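Local coordinates for odorant-binding protein 1F (Rattus norvegicus, PDB 3FIQ) that probably binds a wide variety of small odorant molecules in the nasal epithelium as a secreted β-barrel carrier of the lipocalin family, at residues T18-V29 with N140-V150; G33-H41 with K52-D60. All blocks are in the same frame, centred on the assembly; numbering follows the deposited sequence.

Contact 1. Residues T18-V29 with N140-V150; sequences TLYIVADNVEKV and NIPNENTQHLV
I21 and Q147 form the hydrogen-bonded antiparallel pair that joins the short strand 147-148 to strand 14-23: I21 N donates to Q147 O and Q147 N to I21 O, both at 2.9 Å. A third backbone bond, from L149 N to L19 O, extends the ladder. In the neighbouring non-hydrogen-bonded pair, the rings of Y20 and H148 are almost parallel (planes at 19°) but slid apart with little overlap. H148 CD2 lies over a face of the tyrosine ring, 3.5 Å from Y20 CE1.

Past the ladder the two segments are held by a side chain. N145 ND2 donates to A23 O over 3.0 Å, nearly straight at 167°, with the oxygen in the amide plane of N145; a water linking ND2 to D24 O uses the same nitrogen. V22 CG2, anti to its backbone N, packs among P142 O (3.3 Å), T146 OG1 and I141 CG2 (3.5 Å).

Second-shell bonds position these groups. T146 OG1 donates to N143 O at 2.7 Å, closing the short 3-10 segment, while Q147, bent at chi2 (-68°), returns NE2 to N145 O, and its OE1 accepts a hydrogen bond from R36 NH1. Helix 126-138 covers the Y20 side. Backbone bonds thus set the register of 147-148 against strand 14-23, and beyond them N145 satisfies A23 O while V22 and I141 pack together.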
# COMPACT_ATOMS: atom_id res chain seq x y z
N THR A 18 -7.09 -0.37 -3.21
CA THR A 18 -6.32 -1.44 -2.60
C THR A 18 -7.01 -2.74 -2.83
O THR A 18 -8.17 -2.94 -2.41
CB THR A 18 -6.17 -1.23 -1.12
OG1 THR A 18 -5.54 0.02 -0.86
CG2 THR A 18 -5.29 -2.34 -0.49
N LEU A 19 -6.27 -3.69 -3.40
CA LEU A 19 -6.79 -5.04 -3.61
C LEU A 19 -6.46 -6.00 -2.49
O LEU A 19 -7.35 -6.69 -1.98
CB LEU A 19 -6.28 -5.62 -4.93
CG LEU A 19 -6.61 -4.82 -6.20
CD1 LEU A 19 -6.23 -5.61 -7.45
CD2 LEU A 19 -8.06 -4.52 -6.25
N TYR A 20 -5.17 -6.05 -2.07
CA TYR A 20 -4.73 -6.94 -1.04
C TYR A 20 -3.71 -6.23 -0.19
O TYR A 20 -2.96 -5.39 -0.68
CB TYR A 20 -4.04 -8.19 -1.62
CG TYR A 20 -4.95 -9.13 -2.39
CD1 TYR A 20 -5.62 -10.15 -1.72
CD2 TYR A 20 -5.15 -8.97 -3.73
CE1 TYR A 20 -6.51 -10.97 -2.43
CE2 TYR A 20 -6.06 -9.76 -4.42
CZ TYR A 20 -6.67 -10.78 -3.79
OH TYR A 20 -7.55 -11.56 -4.52
N ILE A 21 -3.66 -6.60 1.10
CA ILE A 21 -2.53 -6.20 1.94
C ILE A 21 -2.08 -7.42 2.71
O ILE A 21 -2.89 -8.11 3.27
CB ILE A 21 -2.92 -5.11 2.97
CG1 ILE A 21 -3.63 -3.94 2.34
CG2 ILE A 21 -1.73 -4.63 3.73
CD1 ILE A 21 -4.15 -2.91 3.34
N VAL A 22 -0.76 -7.66 2.80
CA VAL A 22 -0.29 -8.74 3.65
C VAL A 22 0.81 -8.19 4.56
O VAL A 22 1.57 -7.32 4.14
CB VAL A 22 0.16 -9.90 2.86
CG1 VAL A 22 1.31 -9.59 2.05
CG2 VAL A 22 0.42 -11.14 3.77
N ALA A 23 0.87 -8.59 5.82
CA ALA A 23 1.84 -7.99 6.73
C ALA A 23 2.24 -9.03 7.78
O ALA A 23 1.51 -9.98 7.98
CB ALA A 23 1.29 -6.77 7.43
N ASP A 24 3.41 -8.88 8.41
CA ASP A 24 3.81 -9.84 9.42
C ASP A 24 3.23 -9.62 10.79
O ASP A 24 3.33 -10.53 11.61
CB ASP A 24 5.35 -9.93 9.52
CG ASP A 24 6.01 -8.66 9.80
OD1 ASP A 24 5.37 -7.60 9.81
OD2 ASP A 24 7.27 -8.68 9.91
N ASN A 25 2.59 -8.49 11.04
CA ASN A 25 1.82 -8.20 12.26
C ASN A 25 0.36 -8.04 11.80
O ASN A 25 -0.04 -6.99 11.28
CB ASN A 25 2.32 -6.96 12.98
CG ASN A 25 3.66 -7.15 13.65
OD1 ASN A 25 4.60 -6.31 13.50
ND2 ASN A 25 3.83 -8.28 14.34
N VAL A 26 -0.46 -9.08 11.92
CA VAL A 26 -1.75 -9.06 11.24
C VAL A 26 -2.70 -8.01 11.77
O VAL A 26 -3.55 -7.51 11.03
CB VAL A 26 -2.45 -10.47 11.25
CG1 VAL A 26 -2.87 -10.84 12.58
CG2 VAL A 26 -3.58 -10.52 10.27
N GLU A 27 -2.60 -7.69 13.07
CA GLU A 27 -3.47 -6.71 13.64
C GLU A 27 -3.33 -5.38 12.94
O GLU A 27 -4.25 -4.56 12.95
CB GLU A 27 -3.22 -6.56 15.13
CG GLU A 27 -1.98 -5.91 15.51
CD GLU A 27 -0.74 -6.82 15.51
OE1 GLU A 27 -0.78 -8.07 15.21
OE2 GLU A 27 0.25 -6.18 15.92
N LYS A 28 -2.18 -5.12 12.29
CA LYS A 28 -1.99 -3.84 11.65
C LYS A 28 -2.80 -3.74 10.39
O LYS A 28 -3.07 -2.60 9.97
CB LYS A 28 -0.52 -3.67 11.28
CG LYS A 28 0.40 -3.50 12.48
CD LYS A 28 0.29 -2.20 13.12
CE LYS A 28 1.31 -2.02 14.24
NZ LYS A 28 1.10 -0.69 14.85
N VAL A 29 -3.17 -4.86 9.76
CA VAL A 29 -3.85 -4.82 8.47
C VAL A 29 -5.22 -5.43 8.42
O VAL A 29 -5.93 -5.30 7.42
CB VAL A 29 -2.95 -5.39 7.34
CG1 VAL A 29 -1.73 -4.54 7.17
CG2 VAL A 29 -2.60 -6.85 7.60
N ASN A 140 9.69 -12.48 4.14
CA ASN A 140 9.44 -12.99 5.48
C ASN A 140 8.08 -12.54 6.06
O ASN A 140 7.95 -12.24 7.25
CB ASN A 140 10.63 -12.62 6.38
CG ASN A 140 10.67 -13.41 7.68
OD1 ASN A 140 10.39 -14.62 7.73
ND2 ASN A 140 11.07 -12.72 8.77
N ILE A 141 7.05 -12.51 5.21
CA ILE A 141 5.71 -12.11 5.57
C ILE A 141 4.78 -13.32 5.39
O ILE A 141 4.81 -13.93 4.32
CB ILE A 141 5.19 -10.97 4.68
CG1 ILE A 141 5.98 -9.67 4.92
CG2 ILE A 141 3.72 -10.77 4.97
CD1 ILE A 141 5.78 -8.61 3.81
N PRO A 142 4.07 -13.75 6.45
CA PRO A 142 3.21 -14.92 6.37
C PRO A 142 2.05 -14.73 5.43
O PRO A 142 1.27 -13.80 5.59
CB PRO A 142 2.74 -15.13 7.85
CG PRO A 142 3.69 -14.38 8.66
CD PRO A 142 4.03 -13.19 7.81
N ASN A 143 1.88 -15.62 4.44
CA ASN A 143 0.75 -15.48 3.51
C ASN A 143 -0.60 -15.69 4.15
O ASN A 143 -1.63 -15.23 3.60
CB ASN A 143 0.92 -16.45 2.33
CG ASN A 143 1.79 -15.89 1.27
OD1 ASN A 143 1.55 -14.78 0.78
ND2 ASN A 143 2.84 -16.62 0.93
N GLU A 144 -0.63 -16.35 5.32
CA GLU A 144 -1.93 -16.58 5.93
C GLU A 144 -2.45 -15.30 6.55
O GLU A 144 -3.59 -15.27 6.97
CB GLU A 144 -1.87 -17.67 6.99
CG GLU A 144 -1.00 -17.33 8.10
CD GLU A 144 0.42 -17.88 7.99
OE1 GLU A 144 0.97 -18.10 6.82
OE2 GLU A 144 0.99 -18.07 9.13
N ASN A 145 -1.62 -14.24 6.59
CA ASN A 145 -2.12 -12.95 7.03
C ASN A 145 -2.73 -12.08 5.97
O ASN A 145 -3.09 -10.94 6.22
CB ASN A 145 -1.04 -12.17 7.75
CG ASN A 145 -0.54 -12.86 9.00
OD1 ASN A 145 -1.12 -13.79 9.48
ND2 ASN A 145 0.56 -12.36 9.51
N THR A 146 -2.86 -12.62 4.77
CA THR A 146 -3.32 -11.84 3.64
C THR A 146 -4.74 -11.36 3.77
O THR A 146 -5.62 -12.14 4.15
CB THR A 146 -3.27 -12.67 2.38
OG1 THR A 146 -1.91 -13.03 2.11
CG2 THR A 146 -3.77 -11.92 1.15
N GLN A 147 -4.96 -10.06 3.51
CA GLN A 147 -6.29 -9.45 3.57
C GLN A 147 -6.70 -9.01 2.17
O GLN A 147 -5.97 -8.32 1.49
CB GLN A 147 -6.19 -8.15 4.41
CG GLN A 147 -5.59 -8.33 5.76
CD GLN A 147 -6.45 -9.14 6.74
OE1 GLN A 147 -7.62 -8.84 6.92
NE2 GLN A 147 -5.85 -10.20 7.36
N HIS A 148 -7.86 -9.47 1.72
CA HIS A 148 -8.49 -9.05 0.50
C HIS A 148 -9.43 -7.94 0.86
O HIS A 148 -10.39 -8.14 1.60
CB HIS A 148 -9.27 -10.22 -0.04
CG HIS A 148 -9.93 -9.99 -1.35
ND1 HIS A 148 -11.11 -10.62 -1.68
CD2 HIS A 148 -9.55 -9.30 -2.46
CE1 HIS A 148 -11.47 -10.28 -2.91
NE2 HIS A 148 -10.51 -9.52 -3.43
N LEU A 149 -9.17 -6.75 0.36
CA LEU A 149 -9.94 -5.57 0.72
C LEU A 149 -11.13 -5.28 -0.19
O LEU A 149 -12.00 -4.47 0.19
CB LEU A 149 -9.05 -4.31 0.84
CG LEU A 149 -8.47 -4.06 2.24
CD1 LEU A 149 -7.61 -5.23 2.72
CD2 LEU A 149 -7.69 -2.80 2.29
N VAL A 150 -11.19 -5.87 -1.37
CA VAL A 150 -12.23 -5.49 -2.31
C VAL A 150 -13.65 -5.58 -1.77
O VAL A 150 -14.45 -4.63 -1.95
CB VAL A 150 -12.07 -6.28 -3.61
CG1 VAL A 150 -13.27 -6.05 -4.53
CG2 VAL A 150 -10.76 -5.89 -4.28
O HOH W 1 1.96 -13.43 11.90
O HOH W 2 8.93 -9.94 8.12

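Contact 2. Residues G33-H41 with K52-D60; sequences GSLRAYFQH and KIIFNVKLD. With EDO (1,2-ethanediol), chain C.
The antiparallel hairpin of strands 38-44 and 50-59, part of the lipocalin β-barrel, carries a classic β bulge where Q40 and H41 both face I54. I54 O accepts from Q40 N at 2.8 Å and from H41 N at 3.2 Å, the two donors reaching it from the same face of its carbonyl plane; I54 N returns a bond to H41 O. Beyond the bulge the pairing is regular, with Y38 N bonded to N56 O and N56 N to Y38 O, both at 2.8 Å.

F39, F55 and I53 share one side of the sheet. I53 CG2, anti to its backbone N, sits over the centre of the F39 ring in a CH-pi contact, 3.9 Å from the centroid and 13° off the normal. F55 CG lies between its backbone N and carbonyl carbon (chi1 63°), which brings CD2 within 3.6 Å of A37 CB. L116, A118 and F100 of other barrel strands also touch F39, consistent with an inward-facing apolar cluster.

On the other side, Y38 directs its hydroxyl to T152, and N156 binds the amide nitrogen of Q40. The backbone oxygen N56 O approaches the Y38 ring at its edge, 3.5 Å from Y38 CD1.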
# COMPACT_ATOMS: atom_id res chain seq x y z
N GLY A 33 -7.27 -2.09 11.73
CA GLY A 33 -5.85 -1.88 11.75
C GLY A 33 -5.37 -0.54 11.26
O GLY A 33 -5.89 -0.08 10.26
N SER A 34 -4.25 -0.05 11.83
CA SER A 34 -3.78 1.27 11.44
C SER A 34 -3.29 1.36 10.01
O SER A 34 -3.33 2.42 9.38
CB SER A 34 -2.63 1.78 12.36
OG SER A 34 -1.65 0.81 12.43
N LEU A 35 -2.85 0.21 9.51
CA LEU A 35 -2.32 0.12 8.16
C LEU A 35 -3.31 -0.47 7.13
O LEU A 35 -2.87 -0.81 5.98
CB LEU A 35 -0.98 -0.63 8.19
CG LEU A 35 0.05 -0.11 9.19
CD1 LEU A 35 1.35 -0.91 9.10
CD2 LEU A 35 0.29 1.37 8.94
N ARG A 36 -4.55 -0.64 7.51
CA ARG A 36 -5.54 -1.19 6.55
C ARG A 36 -6.07 -0.04 5.70
O ARG A 36 -7.17 0.46 5.91
CB ARG A 36 -6.68 -1.88 7.25
CG ARG A 36 -7.61 -2.66 6.35
CD ARG A 36 -8.70 -3.30 7.09
NE ARG A 36 -9.62 -4.07 6.21
CZ ARG A 36 -9.49 -5.37 5.91
NH1 ARG A 36 -8.49 -6.11 6.37
NH2 ARG A 36 -10.47 -5.97 5.18
N ALA A 37 -5.26 0.31 4.71
CA ALA A 37 -5.50 1.49 3.91
C ALA A 37 -6.17 1.14 2.61
O ALA A 37 -5.61 0.32 1.82
CB ALA A 37 -4.19 2.12 3.56
N TYR A 38 -7.33 1.74 2.41
CA TYR A 38 -8.13 1.57 1.17
C TYR A 38 -7.75 2.75 0.26
O TYR A 38 -8.23 3.88 0.45
CB TYR A 38 -9.59 1.59 1.45
CG TYR A 38 -10.15 0.42 2.25
CD1 TYR A 38 -10.06 0.39 3.65
CD2 TYR A 38 -10.75 -0.66 1.60
CE1 TYR A 38 -10.58 -0.73 4.36
CE2 TYR A 38 -11.26 -1.73 2.29
CZ TYR A 38 -11.17 -1.76 3.68
OH TYR A 38 -11.70 -2.81 4.40
N PHE A 39 -6.84 2.51 -0.69
CA PHE A 39 -6.37 3.63 -1.53
C PHE A 39 -7.54 4.24 -2.25
O PHE A 39 -8.52 3.57 -2.58
CB PHE A 39 -5.34 3.12 -2.56
CG PHE A 39 -3.89 3.11 -2.03
CD1 PHE A 39 -3.58 2.89 -0.70
CD2 PHE A 39 -2.83 3.28 -2.89
CE1 PHE A 39 -2.24 2.89 -0.23
CE2 PHE A 39 -1.52 3.26 -2.41
CZ PHE A 39 -1.23 3.04 -1.11
N GLN A 40 -7.39 5.53 -2.51
CA GLN A 40 -8.28 6.27 -3.39
C GLN A 40 -7.57 6.92 -4.56
O GLN A 40 -8.10 6.95 -5.69
CB GLN A 40 -9.04 7.29 -2.55
CG GLN A 40 -10.10 8.07 -3.36
CD GLN A 40 -10.93 8.93 -2.45
OE1 GLN A 40 -10.65 10.14 -2.28
NE2 GLN A 40 -11.93 8.33 -1.87
N HIS A 41 -6.41 7.55 -4.33
CA HIS A 41 -5.78 8.37 -5.36
C HIS A 41 -4.33 8.55 -5.08
O HIS A 41 -3.93 8.58 -3.91
CB HIS A 41 -6.48 9.77 -5.38
CG HIS A 41 -6.21 10.61 -6.58
ND1 HIS A 41 -5.14 11.49 -6.64
CD2 HIS A 41 -6.83 10.70 -7.80
CE1 HIS A 41 -5.12 12.08 -7.83
NE2 HIS A 41 -6.15 11.65 -8.53
N LYS A 52 1.73 12.19 -3.25
CA LYS A 52 0.57 12.32 -2.38
C LYS A 52 -0.35 11.14 -2.55
O LYS A 52 -0.81 10.87 -3.67
CB LYS A 52 -0.19 13.59 -2.78
CG LYS A 52 0.38 14.90 -2.24
CD LYS A 52 1.51 15.43 -3.01
CE LYS A 52 1.15 15.79 -4.47
NZ LYS A 52 2.46 16.10 -5.11
N ILE A 53 -0.63 10.43 -1.47
CA ILE A 53 -1.54 9.30 -1.52
C ILE A 53 -2.73 9.61 -0.64
O ILE A 53 -2.58 9.89 0.52
CB ILE A 53 -0.82 8.03 -1.06
CG1 ILE A 53 0.40 7.72 -1.93
CG2 ILE A 53 -1.82 6.88 -1.05
CD1 ILE A 53 1.19 6.51 -1.42
N ILE A 54 -3.93 9.53 -1.21
CA ILE A 54 -5.18 9.71 -0.44
C ILE A 54 -5.74 8.30 -0.27
O ILE A 54 -5.80 7.50 -1.24
CB ILE A 54 -6.18 10.59 -1.19
CG1 ILE A 54 -5.60 12.00 -1.30
CG2 ILE A 54 -7.53 10.61 -0.45
CD1 ILE A 54 -6.40 12.93 -2.23
N PHE A 55 -6.12 7.97 0.96
CA PHE A 55 -6.68 6.66 1.28
C PHE A 55 -7.69 6.79 2.40
O PHE A 55 -7.73 7.80 3.08
CB PHE A 55 -5.58 5.67 1.69
CG PHE A 55 -4.81 6.01 2.92
CD1 PHE A 55 -3.64 6.74 2.81
CD2 PHE A 55 -5.17 5.51 4.17
CE1 PHE A 55 -2.87 7.03 3.98
CE2 PHE A 55 -4.37 5.74 5.28
CZ PHE A 55 -3.24 6.52 5.20
N ASN A 56 -8.55 5.81 2.50
CA ASN A 56 -9.48 5.74 3.61
C ASN A 56 -9.12 4.62 4.54
O ASN A 56 -8.61 3.58 4.13
CB ASN A 56 -10.96 5.56 3.13
CG ASN A 56 -11.51 6.84 2.62
OD1 ASN A 56 -11.90 7.72 3.43
ND2 ASN A 56 -11.48 7.02 1.34
N VAL A 57 -9.51 4.77 5.81
CA VAL A 57 -9.57 3.66 6.74
C VAL A 57 -10.99 3.65 7.19
O VAL A 57 -11.67 4.67 7.16
CB VAL A 57 -8.58 3.78 7.98
CG1 VAL A 57 -7.15 3.74 7.52
CG2 VAL A 57 -8.90 4.96 8.87
N LYS A 58 -11.50 2.50 7.55
CA LYS A 58 -12.83 2.43 8.04
C LYS A 58 -12.77 2.56 9.54
O LYS A 58 -11.96 1.88 10.19
CB LYS A 58 -13.48 1.11 7.69
CG LYS A 58 -13.67 0.82 6.26
CD LYS A 58 -14.60 1.77 5.55
CE LYS A 58 -15.93 2.03 6.29
NZ LYS A 58 -17.09 1.05 6.09
N LEU A 59 -13.60 3.46 10.08
CA LEU A 59 -13.61 3.70 11.52
C LEU A 59 -15.08 3.74 11.89
O LEU A 59 -15.83 4.58 11.40
CB LEU A 59 -12.93 4.99 11.94
CG LEU A 59 -13.03 5.35 13.40
CD1 LEU A 59 -12.10 4.42 14.15
CD2 LEU A 59 -12.54 6.80 13.50
N ASP A 60 -15.48 2.84 12.78
CA ASP A 60 -16.87 2.44 12.89
C ASP A 60 -17.41 2.07 11.49
O ASP A 60 -16.76 1.35 10.71
CB ASP A 60 -17.66 3.48 13.66
CG ASP A 60 -16.97 3.89 14.99
OD1 ASP A 60 -16.55 2.98 15.76
OD2 ASP A 60 -16.70 5.09 15.22
C1 EDO C . -13.61 -1.64 13.40
O1 EDO C . -12.39 -1.78 14.16
C2 EDO C . -13.77 -0.30 12.71
O2 EDO C . -13.52 0.87 13.55
O HOH W 3 -9.59 0.28 7.50
O HOH W 4 -3.48 12.00 -4.31

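Overall arrangement
Contacts 1 and 2 lie in one antiparallel sheet, their centres about 14 Å apart, and meet through the adjacent strands 14-23 and 38-44. T18 of contact 1 is the polar junction: its OG1 lies 2.7 Å from A37 O and 2.8 Å from F39 N, both probable hydrogen bonds. R36 NH1 makes a second link, hydrogen-bonded to V29 O and Q147 OE1, thereby tying both segments of contact 1 to the turn that leads into strand 38-44. I21 CD1 also packs against the backbone oxygen L35 O, 3.6 Å away. At the far end of contact 2, D60 N holds O2 of a 1,2-ethanediol at 2.9 Å, probably from the crystallisation liquor. Contact 1 brings the chain after the helix back onto the barrel, whereas contact 2 joins successive wall strands.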